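Local coordinates for uncharacterized protein (Novosphingobium aromaticivorans, PDB 3M7A) that is of unknown function and belongs to the DUF192 (COG1430) family of uncharacterised proteins, probably made with an N-terminal signal for export or lipid attachment, at residues 23-28 / 36-41; 50-55 / 74-79; 84-89 / 117-122. All blocks are in the same frame, centred on the assembly; numbering follows the deposited sequence. Where two conformers were deposited one is given.

Contact 1: residues 23-28 / 36-41; sequences VPVTVT and FRSELA
V23 and V25 pair with S38 and F36 as antiparallel hydrogen-bonded pairs, with P24 and R37 between them as a non-hydrogen-bonded pair. This is part of the beta hairpin of strands 21-29 and 32-41. Four backbone bonds join the arms, and S38 N reaches V23 O at 2.9 Å. The short axes run at 122° to each other, 4.6 Å apart at closest. The proline costs this strand an N-H, but it sits where no bond across the pair is needed.

V23, V25, F36 and S38 share one face of the sheet. V25 CG2 lies beside the backbone N and packs against S38 OG at 3.5 Å. S38 OG turns back along its own strand to give a weak hydrogen bond to F36 O, which also accepts from V25 N. V27 CG2 comes to the edge of the F36 ring, 4.1 Å from CE2. L120 and I122 of strand 118-123 touch that ring as well.

P24 and R37 lie side by side on the other face. The R37 chain bends at chi2 and chi3 (-70° and -60°), bringing the guanidinium back beside the proline. Its NH1 and NH2 are held by carbonyls of A7, A10 and A11. P24 N lies over one guanidinium face, and R37 NH1 is 3.7 Å from P24 CD.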
loop_
_atom_site.group_PDB
_atom_site.type_symbol
_atom_site.label_atom_id
_atom_site.label_comp_id
_atom_site.label_asym_id
_atom_site.label_seq_id
_atom_site.Cartn_x
_atom_site.Cartn_y
_atom_site.Cartn_z
ATOM N N VAL A 23 10.365 -3.133 -2.888
ATOM C CA VAL A 23 11.058 -1.927 -2.498
ATOM C C VAL A 23 10.605 -1.500 -1.118
ATOM O O VAL A 23 9.456 -1.705 -0.725
ATOM C CB VAL A 23 10.825 -0.788 -3.536
ATOM C CG1 VAL A 23 11.334 -1.201 -4.946
ATOM C CG2 VAL A 23 9.342 -0.365 -3.563
ATOM N N PRO A 24 11.488 -0.844 -0.366
ATOM C CA PRO A 24 11.071 -0.323 0.943
ATOM C C PRO A 24 10.188 0.919 0.792
ATOM O O PRO A 24 10.503 1.820 0.010
ATOM C CB PRO A 24 12.392 0.032 1.613
ATOM C CG PRO A 24 13.312 0.302 0.476
ATOM C CD PRO A 24 12.924 -0.669 -0.590
ATOM N N VAL A 25 9.077 0.951 1.535
ATOM C CA VAL A 25 8.153 2.100 1.549
ATOM C C VAL A 25 8.017 2.515 3.002
ATOM O O VAL A 25 7.824 1.664 3.860
ATOM C CB VAL A 25 6.770 1.730 0.967
ATOM C CG1 VAL A 25 5.806 2.909 1.082
ATOM C CG2 VAL A 25 6.903 1.228 -0.459
ATOM N N THR A 26 8.105 3.820 3.260
ATOM C CA THR A 26 7.961 4.345 4.614
ATOM C C THR A 26 6.747 5.227 4.699
ATOM O O THR A 26 6.351 5.865 3.725
ATOM C CB THR A 26 9.233 5.119 5.071
ATOM O OG1 THR A 26 9.456 6.242 4.217
ATOM C CG2 THR A 26 10.452 4.181 5.078
ATOM N N VAL A 27 6.155 5.216 5.878
ATOM C CA VAL A 27 5.014 6.048 6.198
ATOM C C VAL A 27 5.364 6.730 7.520
ATOM O O VAL A 27 5.594 6.051 8.528
ATOM C CB VAL A 27 3.679 5.267 6.329
ATOM C CG1 VAL A 27 2.537 6.223 6.559
ATOM C CG2 VAL A 27 3.422 4.413 5.074
ATOM N N THR A 28 5.385 8.070 7.521
ATOM C CA THR A 28 5.896 8.837 8.653
ATOM C C THR A 28 4.925 9.939 9.027
ATOM O O THR A 28 4.437 10.693 8.176
ATOM C CB THR A 28 7.292 9.411 8.341
ATOM O OG1 THR A 28 8.131 8.349 7.898
ATOM C CG2 THR A 28 7.897 10.084 9.566
ATOM N N PHE A 36 7.420 -0.830 5.194
ATOM C CA PHE A 36 6.819 -1.977 4.521
ATOM C C PHE A 36 7.685 -2.382 3.341
ATOM O O PHE A 36 7.920 -1.562 2.466
ATOM C CB PHE A 36 5.398 -1.657 4.072
ATOM C CG PHE A 36 4.526 -1.195 5.190
ATOM C CD1 PHE A 36 3.906 -2.106 6.021
ATOM C CD2 PHE A 36 4.354 0.157 5.464
ATOM C CE1 PHE A 36 3.106 -1.695 7.080
ATOM C CE2 PHE A 36 3.575 0.590 6.527
ATOM C CZ PHE A 36 2.936 -0.334 7.328
ATOM N N ARG A 37 8.078 -3.647 3.271
ATOM C CA ARG A 37 8.711 -4.186 2.076
ATOM C C ARG A 37 7.589 -4.485 1.076
ATOM O O ARG A 37 6.797 -5.401 1.301
ATOM C CB ARG A 37 9.478 -5.474 2.393
ATOM C CG ARG A 37 10.583 -5.384 3.398
ATOM C CD ARG A 37 11.727 -4.638 2.906
ATOM N NE ARG A 37 12.335 -5.215 1.702
ATOM C CZ ARG A 37 13.392 -4.700 1.081
ATOM N NH1 ARG A 37 13.956 -3.565 1.534
ATOM N NH2 ARG A 37 13.858 -5.285 -0.032
ATOM N N SER A 38 7.528 -3.700 0.012
ATOM C CA SER A 38 6.349 -3.657 -0.835
ATOM C C SER A 38 6.624 -4.078 -2.268
ATOM O O SER A 38 7.504 -3.551 -2.916
ATOM C CB SER A 38 5.793 -2.230 -0.811
ATOM O OG SER A 38 5.475 -1.836 0.501
ATOM N N GLU A 39 5.826 -5.007 -2.764
ATOM C CA GLU A 39 5.813 -5.302 -4.196
ATOM C C GLU A 39 5.381 -4.053 -4.957
ATOM O O GLU A 39 4.400 -3.408 -4.551
ATOM C CB GLU A 39 4.816 -6.412 -4.472
ATOM C CG GLU A 39 5.325 -7.798 -4.072
ATOM C CD GLU A 39 4.190 -8.796 -4.119
ATOM O OE1 GLU A 39 3.960 -9.347 -5.215
ATOM O OE2 GLU A 39 3.462 -8.967 -3.098
ATOM N N LEU A 40 6.024 -3.773 -6.088
ATOM C CA LEU A 40 5.760 -2.574 -6.863
ATOM C C LEU A 40 4.928 -2.940 -8.085
ATOM O O LEU A 40 5.404 -3.634 -8.995
ATOM C CB LEU A 40 7.093 -1.934 -7.266
ATOM C CG LEU A 40 7.073 -0.509 -7.812
ATOM C CD1 LEU A 40 8.516 -0.024 -8.016
ATOM C CD2 LEU A 40 6.281 -0.418 -9.110
ATOM N N ALA A 41 3.688 -2.480 -8.079
ATOM C CA ALA A 41 2.787 -2.660 -9.216
ATOM C C ALA A 41 2.748 -1.345 -9.966
ATOM O O ALA A 41 2.370 -0.311 -9.410
ATOM C CB ALA A 41 1.389 -3.016 -8.719
#

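Contact 2: residues 50-55 / 74-79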
loop_
_atom_site.group_PDB
_atom_site.type_symbol
_atom_site.label_atom_id
_atom_site.label_comp_id
_atom_site.label_asym_id
_atom_site.label_seq_id
_atom_site.Cartn_x
_atom_site.Cartn_y
_atom_site.Cartn_z
ATOM N N GLY A 50 -3.424 -6.434 -8.465
ATOM C CA GLY A 50 -3.206 -6.157 -7.035
ATOM C C GLY A 50 -2.745 -7.386 -6.298
ATOM O O GLY A 50 -1.864 -8.109 -6.766
ATOM N N LEU A 51 -3.375 -7.600 -5.147
ATOM C CA LEU A 51 -3.085 -8.750 -4.290
ATOM C C LEU A 51 -4.141 -9.856 -4.437
ATOM O O LEU A 51 -4.326 -10.660 -3.532
ATOM C CB LEU A 51 -2.923 -8.303 -2.824
ATOM C CG LEU A 51 -1.612 -7.598 -2.491
ATOM C CD1 LEU A 51 -1.702 -6.911 -1.110
ATOM C CD2 LEU A 51 -0.464 -8.589 -2.525
HETATM N N MSE A 52 -4.822 -9.893 -5.575
HETATM C CA MSE A 52 -5.739 -10.992 -5.838
HETATM C C MSE A 52 -5.045 -12.331 -5.607
HETATM O O MSE A 52 -3.850 -12.515 -5.913
HETATM C CB MSE A 52 -6.238 -10.945 -7.281
HETATM C CG MSE A 52 -7.239 -9.869 -7.583
HETATM SE SE MSE A 52 -7.879 -10.065 -9.391
HETATM C CE MSE A 52 -9.114 -8.594 -9.354
ATOM N N PHE A 53 -5.839 -13.254 -5.048
ATOM C CA PHE A 53 -5.469 -14.661 -4.848
ATOM C C PHE A 53 -4.480 -14.940 -3.731
ATOM O O PHE A 53 -4.298 -16.106 -3.370
ATOM C CB PHE A 53 -4.974 -15.342 -6.138
ATOM C CG PHE A 53 -5.859 -15.100 -7.314
ATOM C CD1 PHE A 53 -7.149 -15.575 -7.316
ATOM C CD2 PHE A 53 -5.422 -14.349 -8.391
ATOM C CE1 PHE A 53 -7.998 -15.331 -8.396
ATOM C CE2 PHE A 53 -6.254 -14.094 -9.475
ATOM C CZ PHE A 53 -7.546 -14.577 -9.465
ATOM N N ARG A 54 -3.854 -13.905 -3.167
ATOM C CA ARG A 54 -2.874 -14.100 -2.103
ATOM C C ARG A 54 -3.548 -14.557 -0.839
ATOM O O ARG A 54 -4.548 -13.981 -0.441
ATOM C CB ARG A 54 -2.165 -12.802 -1.771
ATOM C CG ARG A 54 -1.346 -12.278 -2.869
ATOM C CD ARG A 54 -0.182 -13.177 -3.231
ATOM N NE ARG A 54 0.529 -12.574 -4.347
ATOM C CZ ARG A 54 1.432 -11.609 -4.217
ATOM N NH1 ARG A 54 1.790 -11.182 -3.020
ATOM N NH2 ARG A 54 1.986 -11.096 -5.296
ATOM N N THR A 55 -3.017 -15.582 -0.174
ATOM C CA THR A 55 -3.625 -16.064 1.075
ATOM C C THR A 55 -2.887 -15.601 2.327
ATOM O O THR A 55 -3.349 -15.845 3.428
ATOM C CB THR A 55 -3.761 -17.580 1.082
ATOM O OG1 THR A 55 -2.474 -18.146 0.859
ATOM C CG2 THR A 55 -4.742 -18.006 -0.045
ATOM N N THR A 74 -9.788 3.958 -8.074
ATOM C CA THR A 74 -10.894 3.292 -7.373
ATOM C C THR A 74 -10.554 1.804 -7.327
ATOM O O THR A 74 -10.197 1.230 -8.345
ATOM C CB THR A 74 -12.257 3.518 -8.074
ATOM O OG1 THR A 74 -12.528 4.920 -8.086
ATOM C CG2 THR A 74 -13.396 2.820 -7.337
ATOM N N PHE A 75 -10.628 1.212 -6.131
ATOM C CA PHE A 75 -10.221 -0.172 -5.903
ATOM C C PHE A 75 -11.438 -1.044 -5.596
ATOM O O PHE A 75 -12.538 -0.549 -5.332
ATOM C CB PHE A 75 -9.189 -0.222 -4.768
ATOM C CG PHE A 75 -7.797 0.094 -5.220
ATOM C CD1 PHE A 75 -7.451 1.348 -5.630
ATOM C CD2 PHE A 75 -6.844 -0.887 -5.283
ATOM C CE1 PHE A 75 -6.185 1.624 -6.078
ATOM C CE2 PHE A 75 -5.592 -0.615 -5.713
ATOM C CZ PHE A 75 -5.251 0.638 -6.128
ATOM N N TRP A 76 -11.246 -2.354 -5.634
ATOM C CA TRP A 76 -12.225 -3.307 -5.133
ATOM C C TRP A 76 -11.516 -4.575 -4.669
ATOM O O TRP A 76 -10.315 -4.675 -4.791
ATOM C CB TRP A 76 -13.304 -3.639 -6.174
ATOM C CG TRP A 76 -12.865 -4.397 -7.394
ATOM C CD1 TRP A 76 -11.598 -4.619 -7.825
ATOM C CD2 TRP A 76 -13.736 -5.007 -8.355
ATOM N NE1 TRP A 76 -11.622 -5.326 -9.008
ATOM C CE2 TRP A 76 -12.925 -5.584 -9.341
ATOM C CE3 TRP A 76 -15.121 -5.142 -8.455
ATOM C CZ2 TRP A 76 -13.458 -6.247 -10.454
ATOM C CZ3 TRP A 76 -15.645 -5.815 -9.540
ATOM C CH2 TRP A 76 -14.813 -6.368 -10.517
HETATM N N MSE A 77 -12.286 -5.525 -4.131
HETATM C CA MSE A 77 -11.741 -6.702 -3.499
HETATM C C MSE A 77 -12.143 -8.000 -4.205
HETATM O O MSE A 77 -12.002 -9.077 -3.651
HETATM C CB MSE A 77 -12.124 -6.722 -2.018
HETATM C CG MSE A 77 -11.530 -5.566 -1.222
HETATM SE SE MSE A 77 -9.605 -5.680 -0.982
HETATM C CE MSE A 77 -9.654 -6.933 0.486
ATOM N N ARG A 78 -12.564 -7.908 -5.469
ATOM C CA ARG A 78 -12.791 -9.117 -6.249
ATOM C C ARG A 78 -11.524 -9.997 -6.194
ATOM O O ARG A 78 -10.403 -9.495 -6.356
ATOM C CB ARG A 78 -13.180 -8.786 -7.695
ATOM C CG ARG A 78 -13.374 -10.053 -8.565
ATOM C CD ARG A 78 -14.007 -9.870 -9.925
ATOM N NE ARG A 78 -15.461 -9.739 -9.847
ATOM C CZ ARG A 78 -16.261 -9.658 -10.910
ATOM N NH1 ARG A 78 -15.758 -9.685 -12.140
ATOM N NH2 ARG A 78 -17.571 -9.543 -10.740
ATOM N N ASN A 79 -11.719 -11.304 -5.951
ATOM C CA ASN A 79 -10.632 -12.283 -5.864
ATOM C C ASN A 79 -9.591 -12.045 -4.779
ATOM O O ASN A 79 -8.589 -12.729 -4.767
ATOM C CB ASN A 79 -9.905 -12.452 -7.216
ATOM C CG ASN A 79 -10.799 -13.006 -8.299
ATOM O OD1 ASN A 79 -11.640 -13.881 -8.031
ATOM N ND2 ASN A 79 -10.604 -12.545 -9.522
#
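The F53 ring lies alongside the side-chain amide of N79, with the two planes 27° apart. Its CE1 is 3.6 Å from N79 CG, and its CZ is nearest to ND2. F53 belongs to a type II beta turn from L51 to R54, which follows helix 44-49. The turn meets the loop that leaves strand 72-75, so this is a surface contact between two connecting segments.

One backbone hydrogen bond joins them. F53 N gives to N79 O at 2.8 Å, with an N-H...O angle of 159°. The same oxygen receives a CA-H...O contact from M52. It is therefore approached by two successive residues of the turn.

M52, a selenomethionine, runs across N79 on its way to W76. Its chain is extended beyond CG, which carries the methyl past N79. SE passes N79 ND2 at 3.7 Å, and CE ends 3.4 Å from R78 O and 4.1 Å from W76 NE1. N79 CB touches both F53 CE1 and M52 CG. A glycine in place of N79 would probably leave the F53 ring freer to turn and open a gap beside the M52 selenium.

R78 folds over the W76 ring within its own segment. In the conformer given, its guanidinium is paired with E107 in a salt bridge, and W76 CH2 lies over one guanidinium face. R78 CB stands 3.6 Å above the W76 ring plane, over the ring centre.

Contact 3: residues 84-89 / 117-122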
loop_
_atom_site.group_PDB
_atom_site.type_symbol
_atom_site.label_atom_id
_atom_site.label_comp_id
_atom_site.label_asym_id
_atom_site.label_seq_id
_atom_site.Cartn_x
_atom_site.Cartn_y
_atom_site.Cartn_z
ATOM N N LEU A 84 -7.682 -5.974 3.746
ATOM C CA LEU A 84 -6.613 -5.001 3.493
ATOM C C LEU A 84 -7.040 -3.619 3.933
ATOM O O LEU A 84 -8.220 -3.271 3.900
ATOM C CB LEU A 84 -6.300 -4.935 1.996
ATOM C CG LEU A 84 -5.715 -6.192 1.384
ATOM C CD1 LEU A 84 -5.661 -6.064 -0.166
ATOM C CD2 LEU A 84 -4.349 -6.524 1.961
ATOM N N ASP A 85 -6.052 -2.806 4.314
ATOM C CA ASP A 85 -6.202 -1.372 4.401
ATOM C C ASP A 85 -5.565 -0.775 3.138
ATOM O O ASP A 85 -4.439 -1.116 2.760
ATOM C CB ASP A 85 -5.496 -0.801 5.632
ATOM C CG ASP A 85 -6.187 -1.129 6.942
ATOM O OD1 ASP A 85 -7.274 -1.746 6.942
ATOM O OD2 ASP A 85 -5.630 -0.732 7.998
ATOM N N ILE A 86 -6.326 0.097 2.480
ATOM C CA ILE A 86 -5.915 0.699 1.216
ATOM C C ILE A 86 -5.650 2.188 1.463
ATOM O O ILE A 86 -6.561 2.961 1.732
ATOM C CB ILE A 86 -6.947 0.471 0.101
ATOM C CG1 ILE A 86 -7.322 -1.028 0.003
ATOM C CG2 ILE A 86 -6.409 0.949 -1.253
ATOM C CD1 ILE A 86 -8.269 -1.378 -1.165
ATOM N N ILE A 87 -4.371 2.556 1.380
ATOM C CA ILE A 87 -3.908 3.884 1.741
ATOM C C ILE A 87 -3.618 4.658 0.466
ATOM O O ILE A 87 -2.724 4.305 -0.299
ATOM C CB ILE A 87 -2.625 3.751 2.604
ATOM C CG1 ILE A 87 -2.869 2.908 3.871
ATOM C CG2 ILE A 87 -2.040 5.132 2.914
ATOM C CD1 ILE A 87 -1.609 2.419 4.575
ATOM N N PHE A 88 -4.408 5.691 0.207
ATOM C CA PHE A 88 -4.315 6.449 -1.043
ATOM C C PHE A 88 -3.427 7.684 -0.816
ATOM O O PHE A 88 -3.639 8.446 0.145
ATOM C CB PHE A 88 -5.694 6.917 -1.475
ATOM C CG PHE A 88 -6.665 5.810 -1.762
ATOM C CD1 PHE A 88 -6.719 5.202 -3.005
ATOM C CD2 PHE A 88 -7.560 5.378 -0.805
ATOM C CE1 PHE A 88 -7.647 4.224 -3.283
ATOM C CE2 PHE A 88 -8.480 4.360 -1.078
ATOM C CZ PHE A 88 -8.528 3.800 -2.319
ATOM N N VAL A 89 -2.456 7.859 -1.704
ATOM C CA VAL A 89 -1.422 8.871 -1.554
ATOM C C VAL A 89 -1.559 9.913 -2.685
ATOM O O VAL A 89 -1.635 9.561 -3.872
ATOM C CB VAL A 89 -0.030 8.216 -1.580
ATOM C CG1 VAL A 89 1.061 9.291 -1.455
ATOM C CG2 VAL A 89 0.100 7.139 -0.513
ATOM N N LEU A 117 -1.346 9.562 -6.719
ATOM C CA LEU A 117 0.031 9.293 -7.124
ATOM C C LEU A 117 0.443 7.858 -6.796
ATOM O O LEU A 117 1.199 7.241 -7.545
ATOM C CB LEU A 117 0.949 10.315 -6.436
ATOM C CG LEU A 117 2.435 10.133 -6.736
ATOM C CD1 LEU A 117 2.747 10.358 -8.225
ATOM C CD2 LEU A 117 3.245 11.106 -5.880
ATOM N N ALA A 118 0.008 7.354 -5.646
ATOM C CA ALA A 118 0.376 6.008 -5.212
ATOM C C ALA A 118 -0.711 5.448 -4.314
ATOM O O ALA A 118 -1.499 6.185 -3.744
ATOM C CB ALA A 118 1.733 6.031 -4.478
ATOM N N VAL A 119 -0.720 4.135 -4.167
ATOM C CA VAL A 119 -1.550 3.437 -3.223
ATOM C C VAL A 119 -0.686 2.410 -2.514
ATOM O O VAL A 119 0.102 1.731 -3.147
ATOM C CB VAL A 119 -2.733 2.724 -3.917
ATOM C CG1 VAL A 119 -3.634 2.038 -2.894
ATOM C CG2 VAL A 119 -3.552 3.739 -4.757
ATOM N N LEU A 120 -0.840 2.316 -1.192
ATOM C CA LEU A 120 -0.138 1.328 -0.397
ATOM C C LEU A 120 -1.194 0.435 0.243
ATOM O O LEU A 120 -2.088 0.918 0.961
ATOM C CB LEU A 120 0.718 2.004 0.669
ATOM C CG LEU A 120 1.393 1.038 1.628
ATOM C CD1 LEU A 120 2.465 0.167 0.926
ATOM C CD2 LEU A 120 2.049 1.808 2.783
ATOM N N GLU A 121 -1.107 -0.860 -0.035
ATOM C CA GLU A 121 -1.962 -1.854 0.623
ATOM C C GLU A 121 -1.179 -2.636 1.676
ATOM O O GLU A 121 -0.087 -3.110 1.405
ATOM C CB GLU A 121 -2.544 -2.850 -0.398
ATOM C CG GLU A 121 -3.530 -2.205 -1.350
ATOM C CD GLU A 121 -4.123 -3.119 -2.390
ATOM O OE1 GLU A 121 -3.689 -4.260 -2.547
ATOM O OE2 GLU A 121 -5.042 -2.641 -3.086
ATOM N N ILE A 122 -1.758 -2.711 2.865
ATOM C CA ILE A 122 -1.206 -3.444 3.994
ATOM C C ILE A 122 -2.345 -4.250 4.631
ATOM O O ILE A 122 -3.507 -4.118 4.272
ATOM C CB ILE A 122 -0.558 -2.491 5.019
ATOM C CG1 ILE A 122 -1.577 -1.554 5.682
ATOM C CG2 ILE A 122 0.588 -1.718 4.345
ATOM C CD1 ILE A 122 -0.949 -0.643 6.749
#
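I87 N gives a 2.8 Å hydrogen bond to L120 O, and L120 N gives one back to I87 O. D85 with I122 and V89 with A118 are the other hydrogen-bonded pairs of this antiparallel ladder between strands 84-89 and 118-123. The ladder ends in a classic beta bulge. L117 and A118 both face V89, and V89 O accepts from L117 N at 2.9 Å and from A118 N at 3.3 Å.

I87, L120 and I122 pack on one face. I122 CG1 stands between its backbone N and carbonyl carbon (chi1 65°), and CD1 beyond it meets I87 CD1 at 3.8 Å. On the other face I86 CG2 presses on V119 CG1 at 3.4 Å, tighter than usual for two carbons. V119 CG2 turns the other way, to F88 CD1 at 3.9 Å. E121 lies beside I86, and its OE1 is 3.6 Å from L84 CD1.

Farther out, strand 95-102 flanks strand 84-89, and strand 61-66 flanks strand 118-123. F75 packs on I86, V119 and E121.

The contact is mostly apolar and buried. Within it the D85 carboxylate is gripped by three backbone N-H groups, those of N101, G125 and A127. These bonds satisfy both of its buried oxygens and probably fix how the carboxylate is turned.

How the contacts relate
The contacts follow one another along the chain in the order 1, 2, 3. Contacts 1 and 3 reach the same mixed sheet, with strand 61-66 between strands 32-41 and 118-123. Their centres are about 10 Å apart, and F36, S38 and V27 pack on L120 or I122, so the hairpin and the central ladder share one apolar core. Contact 2 lies at the surface, its centre about 18 Å from that of contact 1 and about 13 Å from that of contact 3. It is tied to contact 1 by L51 packing on E39 and, in the conformer given, by the E39-R54 salt bridge. L51 and F75 reach E121 of contact 3. The connecting segments are thus fixed to the sheet at several points.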